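Local coordinates for Lmo0741 protein (PDB 4R1H) that probably binds DNA as a dimeric transcriptional regulator of the GntR family, through a winged helix-turn-helix domain, at residues K34-S37 against V38-A42; N48-T51 against I52-A55; F97-E100 against M101-G105; K108-I111 against I112-K116. All blocks are in the same frame, centred on the assembly; numbering follows the deposited sequence.

Contacts 1 and 2 belong to the winged helix-turn-helix end of the chain, contacts 3 and 4 to the far end, with centres 35 to 41 Å away across the chain's centre. Each is local, made within a turn or so of helix. Contact 1 lies at the surface; contacts 2, 3 and 4 are partly buried, the last two with four buried residues each, and none is wholly core. Contacts 1 and 2 both start a helix, where side-chain oxygens take up backbone N-H groups, and their helices pack through Val38, Leu41, Ala42, Pro49 and Ile52. Contacts 3 and 4 are more apolar and also touch the second subunit; contacts 1 and 2 touch no other chain of the assembly.

Contact 1: K34-S37 against V38-A42; sequences KLLS and VRELA
This is an N-terminal helix cap, a capping box between Ser37 and Glu40, at the point where the loop after helix 12-25 turns into helix 38-45, the first helix of the helix-turn-helix. Each residue offers a side-chain oxygen to the other's backbone nitrogen. Glu40 N gives its hydrogen to Ser37 OG at 2.9 Å, and Ser37 N returns the bond to Glu40 OE1 at 2.8 Å, close to straight at 168°. The carboxylate receives it on the anti lone pair of OE1, the one facing away from OE2. Ser37 OG sits between its own backbone N and carbonyl carbon (chi1 69°), which turns it towards the N-H of Glu40; a weak bond of 3.3 Å from Ser37 OG to Glu40 OE1 adds to the box. Glu40 leaves the helix with CG beside its backbone N and then runs out extended, so that the carboxylate reaches back to the loop. A water bonded to Leu35 O also donates, weakly, to OE1. Behind the cap the first regular helical bond runs from Leu41 N to Ser37 O at 3.0 Å. Leu36 adds an apolar touch through its CD1, which meets Leu41 CD1 at 3.9 Å, the two leucines crossing at about a right angle; its CD2 lies alongside the Glu40 carboxylate. Leu36 O is hydrogen-bonded to Tyr56 OH, Val38 and Leu41 lean on helix 49-61, and Leu35 pairs through its backbone with Lys73 of strand 72-75, tying the loop to the wing.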
ATOM      1  N   LYS A  34     -21.862  14.430 -17.183  1.00 38.14           N
ATOM      2  CA  LYS A  34     -21.524  15.694 -16.542  1.00 39.42           C
ATOM      3  C   LYS A  34     -21.045  15.440 -15.101  1.00 39.46           C
ATOM      4  O   LYS A  34     -21.628  14.625 -14.394  1.00 41.66           O
ATOM      5  CB  LYS A  34     -22.740  16.616 -16.526  1.00 45.90           C
ATOM      6  CG  LYS A  34     -22.439  17.955 -15.899  1.00 48.38           C
ATOM      7  CD  LYS A  34     -23.497  18.944 -16.338  1.00 55.29           C
ATOM      8  CE  LYS A  34     -23.118  20.312 -15.863  1.00 55.78           C
ATOM      9  NZ  LYS A  34     -24.297  21.193 -16.041  1.00 63.35           N
ATOM     10  N   LEU A  35     -19.958  16.101 -14.710  1.00 38.62           N
ATOM     11  CA  LEU A  35     -19.355  15.910 -13.375  1.00 37.51           C
ATOM     12  C   LEU A  35     -19.868  17.003 -12.454  1.00 36.33           C
ATOM     13  O   LEU A  35     -20.428  17.988 -12.899  1.00 36.90           O
ATOM     14  CB  LEU A  35     -17.827  15.989 -13.416  1.00 41.27           C
ATOM     15  CG  LEU A  35     -17.135  14.910 -14.277  1.00 45.32           C
ATOM     16  CD1 LEU A  35     -15.669  15.231 -14.334  1.00 50.94           C
ATOM     17  CD2 LEU A  35     -17.294  13.524 -13.730  1.00 50.08           C
ATOM     18  N   LEU A  36     -19.674  16.816 -11.165  1.00 36.87           N
ATOM     19  CA  LEU A  36     -19.958  17.847 -10.207  1.00 38.47           C
ATOM     20  C   LEU A  36     -19.021  19.046 -10.432  1.00 35.79           C
ATOM     21  O   LEU A  36     -17.869  18.886 -10.829  1.00 32.86           O
ATOM     22  CB  LEU A  36     -19.766  17.308  -8.795  1.00 39.92           C
ATOM     23  CG  LEU A  36     -20.688  16.203  -8.290  1.00 42.26           C
ATOM     24  CD1 LEU A  36     -20.293  15.878  -6.863  1.00 44.65           C
ATOM     25  CD2 LEU A  36     -22.130  16.625  -8.338  1.00 45.61           C
ATOM     26  N   SER A  37     -19.538  20.242 -10.193  1.00 37.56           N
ATOM     27  CA  SER A  37     -18.715  21.487 -10.206  1.00 39.47           C
ATOM     28  C   SER A  37     -17.643  21.447  -9.126  1.00 36.47           C
ATOM     29  O   SER A  37     -17.748  20.705  -8.156  1.00 37.72           O
ATOM     30  CB  SER A  37     -19.609  22.701  -9.896  1.00 39.18           C
ATOM     31  OG  SER A  37     -20.018  22.628  -8.536  1.00 43.48           O
ATOM     32  N   VAL A  38     -16.625  22.283  -9.275  1.00 37.20           N
ATOM     33  CA  VAL A  38     -15.588  22.387  -8.237  1.00 38.53           C
ATOM     34  C   VAL A  38     -16.246  22.585  -6.880  1.00 37.07           C
ATOM     35  O   VAL A  38     -15.904  21.929  -5.893  1.00 37.21           O
ATOM     36  CB  VAL A  38     -14.609  23.560  -8.560  1.00 39.81           C
ATOM     37  CG1 VAL A  38     -13.758  23.905  -7.344  1.00 42.52           C
ATOM     38  CG2 VAL A  38     -13.765  23.245  -9.806  1.00 38.58           C
ATOM     39  N   ARG A  39     -17.186  23.521  -6.814  1.00 43.29           N
ATOM     40  CA  ARG A  39     -17.871  23.844  -5.567  1.00 47.83           C
ATOM     41  C   ARG A  39     -18.664  22.682  -4.934  1.00 45.26           C
ATOM     42  O   ARG A  39     -18.527  22.394  -3.724  1.00 46.55           O
ATOM     43  CB  ARG A  39     -18.826  25.020  -5.813  1.00 56.03           C
ATOM     44  CG  ARG A  39     -19.621  25.413  -4.581  1.00 68.61           C
ATOM     45  CD  ARG A  39     -18.755  26.256  -3.668  1.00 75.85           C
ATOM     46  NE  ARG A  39     -18.510  27.561  -4.286  1.00 84.49           N
ATOM     47  CZ  ARG A  39     -17.763  28.527  -3.756  1.00 92.38           C
ATOM     48  NH1 ARG A  39     -17.156  28.342  -2.583  1.00 92.91           N
ATOM     49  NH2 ARG A  39     -17.621  29.682  -4.407  1.00 90.11           N
ATOM     50  N   GLU A  40     -19.477  22.022  -5.759  1.00 44.92           N
ATOM     51  CA  GLU A  40     -20.238  20.804  -5.357  1.00 47.31           C
ATOM     52  C   GLU A  40     -19.325  19.742  -4.808  1.00 42.74           C
ATOM     53  O   GLU A  40     -19.558  19.166  -3.759  1.00 41.31           O
ATOM     54  CB  GLU A  40     -21.034  20.235  -6.555  1.00 50.20           C
ATOM     55  CG  GLU A  40     -22.161  21.162  -7.030  1.00 55.10           C
ATOM     56  CD  GLU A  40     -22.849  20.747  -8.343  1.00 60.18           C
ATOM     57  OE1 GLU A  40     -22.183  20.328  -9.309  1.00 56.92           O
ATOM     58  OE2 GLU A  40     -24.097  20.872  -8.420  1.00 63.94           O
ATOM     59  N   LEU A  41     -18.244  19.462  -5.518  1.00 38.52           N
ATOM     60  CA  LEU A  41     -17.369  18.408  -5.054  1.00 38.87           C
ATOM     61  C   LEU A  41     -16.651  18.794  -3.764  1.00 39.07           C
ATOM     62  O   LEU A  41     -16.437  17.935  -2.908  1.00 39.08           O
ATOM     63  CB  LEU A  41     -16.338  17.987  -6.134  1.00 35.40           C
ATOM     64  CG  LEU A  41     -15.607  16.708  -5.815  1.00 36.65           C
ATOM     65  CD1 LEU A  41     -16.637  15.597  -5.634  1.00 40.54           C
ATOM     66  CD2 LEU A  41     -14.599  16.333  -6.915  1.00 33.75           C
ATOM     67  N   ALA A  42     -16.166  20.031  -3.685  1.00 38.82           N
ATOM     68  CA  ALA A  42     -15.442  20.519  -2.476  1.00 41.08           C
ATOM     69  C   ALA A  42     -16.304  20.340  -1.224  1.00 45.04           C
ATOM     70  O   ALA A  42     -15.808  19.963  -0.158  1.00 50.13           O
ATOM     71  CB  ALA A  42     -15.112  21.987  -2.658  1.00 43.76           C
TER
HETATM   72  O   HOH W   1     -23.119  18.757 -12.167  1.00 52.79           O

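Contact 2: N48-T51 against I52-A55; sequences NPTT and IQRA
Asn48 O is gripped twice from the same residue: Thr51 OG1 donates to it at 2.7 Å, lying in the carbonyl plane, and Thr51 N at 2.9 Å. The hydroxyl gets there because OG1 stands between the backbone N and the carbonyl carbon of Thr51 (chi1 79°), folded back over the start of the helix. That places OG1 3.0 Å from Ile52 N as well, but at an angle too poor for a bond. Asn48 is the N-cap of helix 49-61, and its OD1 takes Thr50 N at 3.0 Å in a nearly straight bond, although the donor sits well above the amide plane. By its place in the winged helix-turn-helix, this helix is the second of the motif and probably the recognition helix. From here regular helical bonds take over, the first from Gln53 N to Pro49 O at 2.9 Å. Gln53 runs out extended, with CG passing 3.6 Å from Pro49 O and OE1 coming 3.7 Å from Thr50 CA. On the inner side, Ile52 CB rests 3.4 Å from Pro49 O, while Ile52 also packs on Leu41 and Ala42 of helix 38-45 and on Ile16 of helix 12-25. Arg54 makes a cation-pi contact with Tyr13.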
ATOM      1  N   ASN A  48     -10.813  21.915   0.544  1.00 46.19           N
ATOM      2  CA  ASN A  48     -10.630  23.190  -0.069  1.00 45.16           C
ATOM      3  C   ASN A  48     -10.849  23.079  -1.565  1.00 45.55           C
ATOM      4  O   ASN A  48     -10.220  22.205  -2.170  1.00 42.84           O
ATOM      5  CB  ASN A  48      -9.211  23.672   0.213  1.00 48.46           C
ATOM      6  CG  ASN A  48      -9.017  25.126  -0.144  1.00 48.28           C
ATOM      7  OD1 ASN A  48      -9.653  25.653  -1.046  1.00 47.59           O
ATOM      8  ND2 ASN A  48      -8.134  25.790   0.586  1.00 57.10           N
ATOM      9  N   PRO A  49     -11.703  23.953  -2.141  1.00 41.88           N
ATOM     10  CA  PRO A  49     -11.936  23.977  -3.574  1.00 44.62           C
ATOM     11  C   PRO A  49     -10.665  24.081  -4.421  1.00 44.20           C
ATOM     12  O   PRO A  49     -10.678  23.609  -5.525  1.00 37.62           O
ATOM     13  CB  PRO A  49     -12.792  25.218  -3.794  1.00 45.90           C
ATOM     14  CG  PRO A  49     -13.437  25.526  -2.478  1.00 48.53           C
ATOM     15  CD  PRO A  49     -12.580  24.903  -1.419  1.00 49.47           C
ATOM     16  N   THR A  50      -9.589  24.701  -3.929  1.00 41.67           N
ATOM     17  CA  THR A  50      -8.385  24.836  -4.741  1.00 41.12           C
ATOM     18  C   THR A  50      -7.780  23.476  -4.933  1.00 38.35           C
ATOM     19  O   THR A  50      -7.004  23.252  -5.867  1.00 37.70           O
ATOM     20  CB  THR A  50      -7.310  25.792  -4.093  1.00 43.69           C
ATOM     21  OG1 THR A  50      -6.917  25.292  -2.819  1.00 46.60           O
ATOM     22  CG2 THR A  50      -7.825  27.133  -3.907  1.00 44.91           C
ATOM     23  N   THR A  51      -8.057  22.527  -4.027  1.00 36.71           N
ATOM     24  CA  THR A  51      -7.572  21.195  -4.154  1.00 36.03           C
ATOM     25  C   THR A  51      -8.357  20.441  -5.243  1.00 32.72           C
ATOM     26  O   THR A  51      -7.834  19.616  -6.015  1.00 33.62           O
ATOM     27  CB  THR A  51      -7.578  20.406  -2.816  1.00 43.16           C
ATOM     28  OG1 THR A  51      -8.880  19.929  -2.507  1.00 45.51           O
ATOM     29  CG2 THR A  51      -7.042  21.254  -1.655  1.00 42.18           C
ATOM     30  N   ILE A  52      -9.623  20.716  -5.292  1.00 32.24           N
ATOM     31  CA  ILE A  52     -10.453  20.111  -6.335  1.00 32.10           C
ATOM     32  C   ILE A  52     -10.018  20.677  -7.716  1.00 31.62           C
ATOM     33  O   ILE A  52      -9.931  19.979  -8.696  1.00 31.41           O
ATOM     34  CB  ILE A  52     -11.917  20.465  -6.161  1.00 35.15           C
ATOM     35  CG1 ILE A  52     -12.434  20.031  -4.780  1.00 36.81           C
ATOM     36  CG2 ILE A  52     -12.728  19.865  -7.300  1.00 33.00           C
ATOM     37  CD1 ILE A  52     -12.438  18.570  -4.559  1.00 39.12           C
ATOM     38  N   GLN A  53      -9.793  21.989  -7.772  1.00 31.44           N
ATOM     39  CA  GLN A  53      -9.361  22.616  -8.995  1.00 30.81           C
ATOM     40  C   GLN A  53      -8.128  21.933  -9.462  1.00 30.69           C
ATOM     41  O   GLN A  53      -7.999  21.687 -10.669  1.00 31.20           O
ATOM     42  CB  GLN A  53      -8.984  24.099  -8.770  1.00 34.11           C
ATOM     43  CG  GLN A  53     -10.144  25.031  -8.787  1.00 37.75           C
ATOM     44  CD  GLN A  53      -9.753  26.451  -8.399  1.00 41.50           C
ATOM     45  OE1 GLN A  53      -8.684  26.691  -7.889  1.00 39.68           O
ATOM     46  NE2 GLN A  53     -10.652  27.384  -8.617  1.00 50.47           N
ATOM     47  N   ARG A  54      -7.188  21.631  -8.543  1.00 30.27           N
ATOM     48  CA  ARG A  54      -5.919  21.040  -8.988  1.00 30.16           C
ATOM     49  C   ARG A  54      -6.174  19.619  -9.493  1.00 30.11           C
ATOM     50  O   ARG A  54      -5.585  19.204 -10.535  1.00 31.13           O
ATOM     51  CB  ARG A  54      -4.798  20.981  -7.928  1.00 33.29           C
ATOM     52  CG  ARG A  54      -3.487  20.639  -8.624  1.00 36.37           C
ATOM     53  CD  ARG A  54      -2.276  20.664  -7.801  1.00 37.77           C
ATOM     54  NE  ARG A  54      -1.050  20.457  -8.601  1.00 40.43           N
ATOM     55  CZ  ARG A  54       0.196  20.707  -8.143  1.00 45.30           C
ATOM     56  NH1 ARG A  54       0.444  21.109  -6.880  1.00 40.41           N
ATOM     57  NH2 ARG A  54       1.240  20.528  -8.948  1.00 50.26           N
ATOM     58  N   ALA A  55      -7.040  18.900  -8.789  1.00 27.81           N
ATOM     59  CA  ALA A  55      -7.380  17.505  -9.180  1.00 29.06           C
ATOM     60  C   ALA A  55      -8.071  17.486 -10.580  1.00 27.27           C
ATOM     61  O   ALA A  55      -7.685  16.702 -11.461  1.00 28.67           O
ATOM     62  CB  ALA A  55      -8.314  16.882  -8.160  1.00 29.16           C
TER

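Contact 3: F97-E100 against M101-G105; sequences FISE and MSKLG
Met101, a selenomethionine here, lays its CG over one face of the Phe97 ring, one helical turn back, in a CH-pi contact 4.0 Å from the ring centroid and 28° off the normal. Its SE follows obliquely, a Met-aromatic contact close to the C-terminal end of the long helix 79-103. Phe97 has CG anti to its backbone N (chi1 174°), which swings the ring along the helix towards the next turn, where Met101 lies over it; the Met101 chain bends at both chi2 and chi3, carrying CE round to within 4.1 Å of Phe97 CZ. In the backbone that carries the pair, Met101 N donates to Phe97 O at 3.0 Å. Farther out, Ile111 and Val115 of helix 108-117 press on the phenyl ring and Trp114 on the selenomethionine. Across the dimer interface the ring stacks on Phe97 of the second subunit. On another side of the helix, Glu100 OE2 and Lys103 NZ form a long salt bridge of 3.6 Å, with the lysine chain drawn out past Ser99 OG. Gly105 ends the helix in a Schellman motif; its positive phi suits a residue without a side chain, and Gly105 N bonds to Ser102 O. Ser102 itself holds Ile98 O with two donors, its N at 2.8 Å and its OG at 2.7 Å, which come to that oxygen from opposite faces of the carbonyl plane.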
ATOM      1  N   PHE A  97       2.042  -4.903  -4.653  1.00 18.48           N
ATOM      2  CA  PHE A  97       1.699  -6.066  -3.848  1.00 17.79           C
ATOM      3  C   PHE A  97       2.708  -7.210  -4.072  1.00 17.60           C
ATOM      4  O   PHE A  97       3.244  -7.762  -3.109  1.00 18.49           O
ATOM      5  CB  PHE A  97       0.284  -6.503  -4.180  1.00 17.09           C
ATOM      6  CG  PHE A  97      -0.160  -7.795  -3.525  1.00 16.71           C
ATOM      7  CD1 PHE A  97      -0.211  -7.903  -2.154  1.00 17.01           C
ATOM      8  CD2 PHE A  97      -0.521  -8.874  -4.279  1.00 17.89           C
ATOM      9  CE1 PHE A  97      -0.635  -9.072  -1.586  1.00 17.69           C
ATOM     10  CE2 PHE A  97      -0.912 -10.093  -3.715  1.00 18.37           C
ATOM     11  CZ  PHE A  97      -0.934 -10.191  -2.341  1.00 18.39           C
ATOM     12  N   ILE A  98       2.868  -7.591  -5.320  1.00 17.46           N
ATOM     13  CA  ILE A  98       3.858  -8.619  -5.637  1.00 18.86           C
ATOM     14  C   ILE A  98       5.241  -8.238  -5.077  1.00 18.22           C
ATOM     15  O   ILE A  98       5.954  -9.125  -4.529  1.00 18.89           O
ATOM     16  CB  ILE A  98       3.865  -8.924  -7.135  1.00 20.31           C
ATOM     17  CG1 ILE A  98       2.533  -9.597  -7.500  1.00 20.38           C
ATOM     18  CG2 ILE A  98       5.071  -9.834  -7.457  1.00 22.02           C
ATOM     19  CD1 ILE A  98       2.395  -9.677  -8.966  1.00 22.75           C
ATOM     20  N   SER A  99       5.695  -6.992  -5.241  1.00 17.40           N
ATOM     21  CA  SER A  99       6.986  -6.590  -4.704  1.00 18.83           C
ATOM     22  C   SER A  99       7.085  -6.802  -3.185  1.00 20.30           C
ATOM     23  O   SER A  99       8.064  -7.386  -2.659  1.00 19.43           O
ATOM     24  CB  SER A  99       7.265  -5.146  -5.084  1.00 21.13           C
ATOM     25  OG  SER A  99       8.435  -4.719  -4.460  1.00 22.40           O
ATOM     26  N   GLU A 100       6.074  -6.346  -2.465  1.00 18.45           N
ATOM     27  CA  GLU A 100       6.127  -6.446  -1.011  1.00 20.33           C
ATOM     28  C   GLU A 100       6.098  -7.917  -0.561  1.00 18.43           C
ATOM     29  O   GLU A 100       6.813  -8.282   0.365  1.00 18.74           O
ATOM     30  CB  GLU A 100       4.932  -5.691  -0.393  1.00 21.89           C
ATOM     31  CG  GLU A 100       5.048  -4.192  -0.438  1.00 26.11           C
ATOM     32  CD  GLU A 100       6.341  -3.606   0.100  1.00 34.05           C
ATOM     33  OE1 GLU A 100       6.776  -3.968   1.234  1.00 31.30           O
ATOM     34  OE2 GLU A 100       6.940  -2.752  -0.606  1.00 40.39           O
HETATM   35  N   MSE A 101       5.284  -8.716  -1.187  1.00 17.86           N
HETATM   36  CA  MSE A 101       5.231 -10.137  -0.861  1.00 19.29           C
HETATM   37  C   MSE A 101       6.541 -10.854  -1.199  1.00 19.99           C
HETATM   38  O   MSE A 101       7.001 -11.710  -0.435  1.00 17.92           O
HETATM   39  CB  MSE A 101       4.053 -10.825  -1.488  1.00 18.81           C
HETATM   40  CG  MSE A 101       2.713 -10.223  -1.061  1.00 18.61           C
HETATM   41 SE   MSE A 101       2.143 -10.930   0.657  0.65 21.64          SE
HETATM   42  CE  MSE A 101       1.379 -12.538   0.058  1.00 20.63           C
ATOM     43  N   SER A 102       7.099 -10.489  -2.345  1.00 19.44           N
ATOM     44  CA  SER A 102       8.348 -11.082  -2.843  1.00 18.49           C
ATOM     45  C   SER A 102       9.468 -10.786  -1.871  1.00 19.17           C
ATOM     46  O   SER A 102      10.307 -11.678  -1.620  1.00 19.51           O
ATOM     47  CB  SER A 102       8.662 -10.582  -4.214  1.00 19.95           C
ATOM     48  OG  SER A 102       7.718 -11.103  -5.135  1.00 20.75           O
ATOM     49  N   LYS A 103       9.524  -9.579  -1.349  1.00 18.16           N
ATOM     50  CA  LYS A 103      10.519  -9.213  -0.352  1.00 19.85           C
ATOM     51  C   LYS A 103      10.500 -10.049   0.893  1.00 18.63           C
ATOM     52  O   LYS A 103      11.560 -10.192   1.553  1.00 20.55           O
ATOM     53  CB  LYS A 103      10.437  -7.725  -0.014  1.00 22.83           C
ATOM     54  CG  LYS A 103      10.840  -6.822  -1.153  1.00 26.78           C
ATOM     55  CD  LYS A 103      10.393  -5.417  -0.812  1.00 33.90           C
ATOM     56  CE  LYS A 103      10.965  -4.430  -1.775  1.00 42.60           C
ATOM     57  NZ  LYS A 103      10.411  -3.123  -1.309  1.00 46.38           N
ATOM     58  N   LEU A 104       9.349 -10.598   1.223  1.00 19.30           N
ATOM     59  CA  LEU A 104       9.183 -11.485   2.363  1.00 20.78           C
ATOM     60  C   LEU A 104       9.627 -12.922   2.024  1.00 21.22           C
ATOM     61  O   LEU A 104       9.572 -13.815   2.850  1.00 22.20           O
ATOM     62  CB  LEU A 104       7.715 -11.485   2.812  1.00 21.61           C
ATOM     63  CG  LEU A 104       7.293 -10.126   3.353  1.00 22.84           C
ATOM     64  CD1 LEU A 104       5.772 -10.205   3.503  1.00 23.72           C
ATOM     65  CD2 LEU A 104       7.914  -9.850   4.695  1.00 26.08           C
ATOM     66  N   GLY A 105      10.034 -13.155   0.771  1.00 19.77           N
ATOM     67  CA  GLY A 105      10.402 -14.506   0.354  1.00 20.58           C
ATOM     68  C   GLY A 105       9.260 -15.379  -0.009  1.00 22.37           C
ATOM     69  O   GLY A 105       9.391 -16.611  -0.112  1.00 21.31           O
TER

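Contact 4: K108-I111 against I112-K116; sequences KEKI and IAWVK
Ile112 and Lys108 slant across each other one turn apart on helix 108-117, CD1 of Ile112 4.0 Å from CG of Lys108, with Glu109 running alongside Ile112. Lys108 bends at chi2, chi3 and chi4 instead of running straight out, and in that shape its NZ is hydrogen-bonded to Val115 O and Val118 O of the second subunit. Trp114 is set differently: its ring is turned back over the preceding turn, CD1 coming 3.4 Å from Lys110 O, an oxygen that takes Trp114 N at 3.0 Å. The Lys110 side chain, in one of its two modelled conformers, lies beside the indole and points the same way, CG 4.1 Å from Trp114 CD1, an approach that is therefore tentative. This short C-terminal helix turns back after helix 79-103 to form a helical hairpin that contributes to the dimer interface. Ile111 and Val115, linked by a backbone bond from Val115 N to Ile111 O at 3.0 Å, lie on the face turned to helix 79-103. Trp114 also makes a cation-pi contact with Lys117 and packs on Ala90 of the second subunit, while Ile112 touches Lys116 of that subunit.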
ATOM      1  N   LYS A 108       5.626 -16.755  -6.164  1.00 21.71           N
ATOM      2  CA  LYS A 108       4.390 -16.384  -6.885  1.00 23.20           C
ATOM      3  C   LYS A 108       3.251 -17.354  -6.601  1.00 22.77           C
ATOM      4  O   LYS A 108       2.101 -16.950  -6.465  1.00 20.33           O
ATOM      5  CB  LYS A 108       4.640 -16.303  -8.397  1.00 26.57           C
ATOM      6  CG  LYS A 108       3.447 -15.946  -9.254  1.00 31.17           C
ATOM      7  CD  LYS A 108       2.793 -14.616  -8.824  1.00 33.34           C
ATOM      8  CE  LYS A 108       3.350 -13.387  -9.510  1.00 33.18           C
ATOM      9  NZ  LYS A 108       3.156 -13.474 -10.911  1.00 30.73           N
ATOM     10  N   GLU A 109       3.541 -18.658  -6.591  1.00 23.12           N
ATOM     11  CA  GLU A 109       2.502 -19.598  -6.292  1.00 26.49           C
ATOM     12  C   GLU A 109       1.879 -19.353  -4.953  1.00 23.37           C
ATOM     13  O   GLU A 109       0.634 -19.484  -4.796  1.00 23.34           O
ATOM     14  CB  GLU A 109       3.012 -21.043  -6.446  1.00 30.67           C
ATOM     15  CG  GLU A 109       3.143 -21.416  -7.902  1.00 38.96           C
ATOM     16  CD  GLU A 109       1.809 -21.431  -8.652  1.00 49.81           C
ATOM     17  OE1 GLU A 109       1.689 -20.790  -9.741  1.00 57.64           O
ATOM     18  OE2 GLU A 109       0.837 -22.033  -8.134  1.00 62.77           O
ATOM     19  N   LYS A 110       2.685 -19.055  -3.960  1.00 22.18           N
ATOM     20  CA  LYS A 110       2.132 -18.827  -2.630  0.60 23.06           C
ATOM     21  C   LYS A 110       1.410 -17.479  -2.514  1.00 20.15           C
ATOM     22  O   LYS A 110       0.496 -17.326  -1.717  1.00 20.45           O
ATOM     23  CB  LYS A 110       3.241 -18.878  -1.609  0.60 23.67           C
ATOM     24  CG  LYS A 110       2.707 -18.805  -0.207  0.60 26.82           C
ATOM     25  CD  LYS A 110       3.712 -19.322   0.801  0.60 30.08           C
ATOM     26  CE  LYS A 110       3.250 -18.932   2.154  0.60 32.11           C
ATOM     27  NZ  LYS A 110       2.007 -19.660   2.463  0.60 35.55           N
ATOM     28  N   ILE A 111       1.835 -16.494  -3.304  1.00 19.54           N
ATOM     29  CA  ILE A 111       1.096 -15.207  -3.410  1.00 19.39           C
ATOM     30  C   ILE A 111      -0.315 -15.446  -3.947  1.00 19.63           C
ATOM     31  O   ILE A 111      -1.312 -14.952  -3.403  1.00 20.50           O
ATOM     32  CB  ILE A 111       1.836 -14.156  -4.285  1.00 19.30           C
ATOM     33  CG1 ILE A 111       3.159 -13.795  -3.661  1.00 20.57           C
ATOM     34  CG2 ILE A 111       0.970 -12.865  -4.435  1.00 20.68           C
ATOM     35  CD1 ILE A 111       4.087 -12.953  -4.521  1.00 20.93           C
ATOM     36  N   ILE A 112      -0.419 -16.255  -5.016  1.00 19.73           N
ATOM     37  CA  ILE A 112      -1.699 -16.635  -5.586  1.00 21.93           C
ATOM     38  C   ILE A 112      -2.541 -17.349  -4.550  1.00 22.72           C
ATOM     39  O   ILE A 112      -3.705 -17.042  -4.434  1.00 23.09           O
ATOM     40  CB  ILE A 112      -1.533 -17.474  -6.869  1.00 23.08           C
ATOM     41  CG1 ILE A 112      -0.935 -16.581  -7.986  1.00 24.53           C
ATOM     42  CG2 ILE A 112      -2.853 -18.053  -7.303  1.00 24.43           C
ATOM     43  CD1 ILE A 112      -0.300 -17.358  -9.105  1.00 28.15           C
ATOM     44  N   ALA A 113      -1.939 -18.262  -3.786  1.00 22.14           N
ATOM     45  CA  ALA A 113      -2.674 -18.987  -2.747  1.00 23.93           C
ATOM     46  C   ALA A 113      -3.231 -18.041  -1.673  1.00 22.00           C
ATOM     47  O   ALA A 113      -4.356 -18.208  -1.225  1.00 22.99           O
ATOM     48  CB  ALA A 113      -1.802 -20.085  -2.113  1.00 23.09           C
ATOM     49  N   TRP A 114      -2.446 -17.037  -1.296  1.00 22.22           N
ATOM     50  CA  TRP A 114      -2.888 -15.997  -0.319  1.00 22.07           C
ATOM     51  C   TRP A 114      -4.096 -15.259  -0.815  1.00 22.32           C
ATOM     52  O   TRP A 114      -5.113 -15.086  -0.132  1.00 23.55           O
ATOM     53  CB  TRP A 114      -1.724 -15.047  -0.002  1.00 20.82           C
ATOM     54  CG  TRP A 114      -0.934 -15.386   1.257  1.00 22.64           C
ATOM     55  CD1 TRP A 114       0.263 -15.946   1.363  1.00 23.06           C
ATOM     56  CD2 TRP A 114      -1.460 -15.312   2.578  1.00 24.47           C
ATOM     57  NE1 TRP A 114       0.588 -16.156   2.707  1.00 24.06           N
ATOM     58  CE2 TRP A 114      -0.472 -15.778   3.454  1.00 25.63           C
ATOM     59  CE3 TRP A 114      -2.684 -14.875   3.094  1.00 28.10           C
ATOM     60  CZ2 TRP A 114      -0.685 -15.830   4.840  1.00 28.03           C
ATOM     61  CZ3 TRP A 114      -2.879 -14.905   4.453  1.00 30.97           C
ATOM     62  CH2 TRP A 114      -1.887 -15.400   5.293  1.00 28.24           C
ATOM     63  N   VAL A 115      -4.028 -14.822  -2.073  1.00 20.38           N
ATOM     64  CA  VAL A 115      -5.133 -14.075  -2.697  1.00 21.96           C
ATOM     65  C   VAL A 115      -6.391 -14.911  -2.711  1.00 24.01           C
ATOM     66  O   VAL A 115      -7.502 -14.427  -2.405  1.00 25.40           O
ATOM     67  CB  VAL A 115      -4.734 -13.598  -4.122  1.00 21.52           C
ATOM     68  CG1 VAL A 115      -5.970 -13.069  -4.832  1.00 23.65           C
ATOM     69  CG2 VAL A 115      -3.636 -12.567  -4.078  1.00 22.99           C
ATOM     70  N   LYS A 116      -6.261 -16.181  -3.020  1.00 24.14           N
ATOM     71  CA  LYS A 116      -7.411 -17.084  -3.017  1.00 28.05           C
ATOM     72  C   LYS A 116      -8.005 -17.363  -1.646  1.00 31.04           C
ATOM     73  O   LYS A 116      -9.213 -17.568  -1.532  1.00 35.22           O
ATOM     74  CB  LYS A 116      -7.022 -18.404  -3.660  1.00 30.32           C
ATOM     75  CG  LYS A 116      -6.799 -18.282  -5.157  1.00 31.31           C
ATOM     76  CD  LYS A 116      -6.387 -19.619  -5.737  1.00 35.06           C
ATOM     77  CE  LYS A 116      -6.373 -19.730  -7.253  1.00 39.60           C
ATOM     78  NZ  LYS A 116      -5.667 -21.027  -7.614  1.00 42.30           N
TER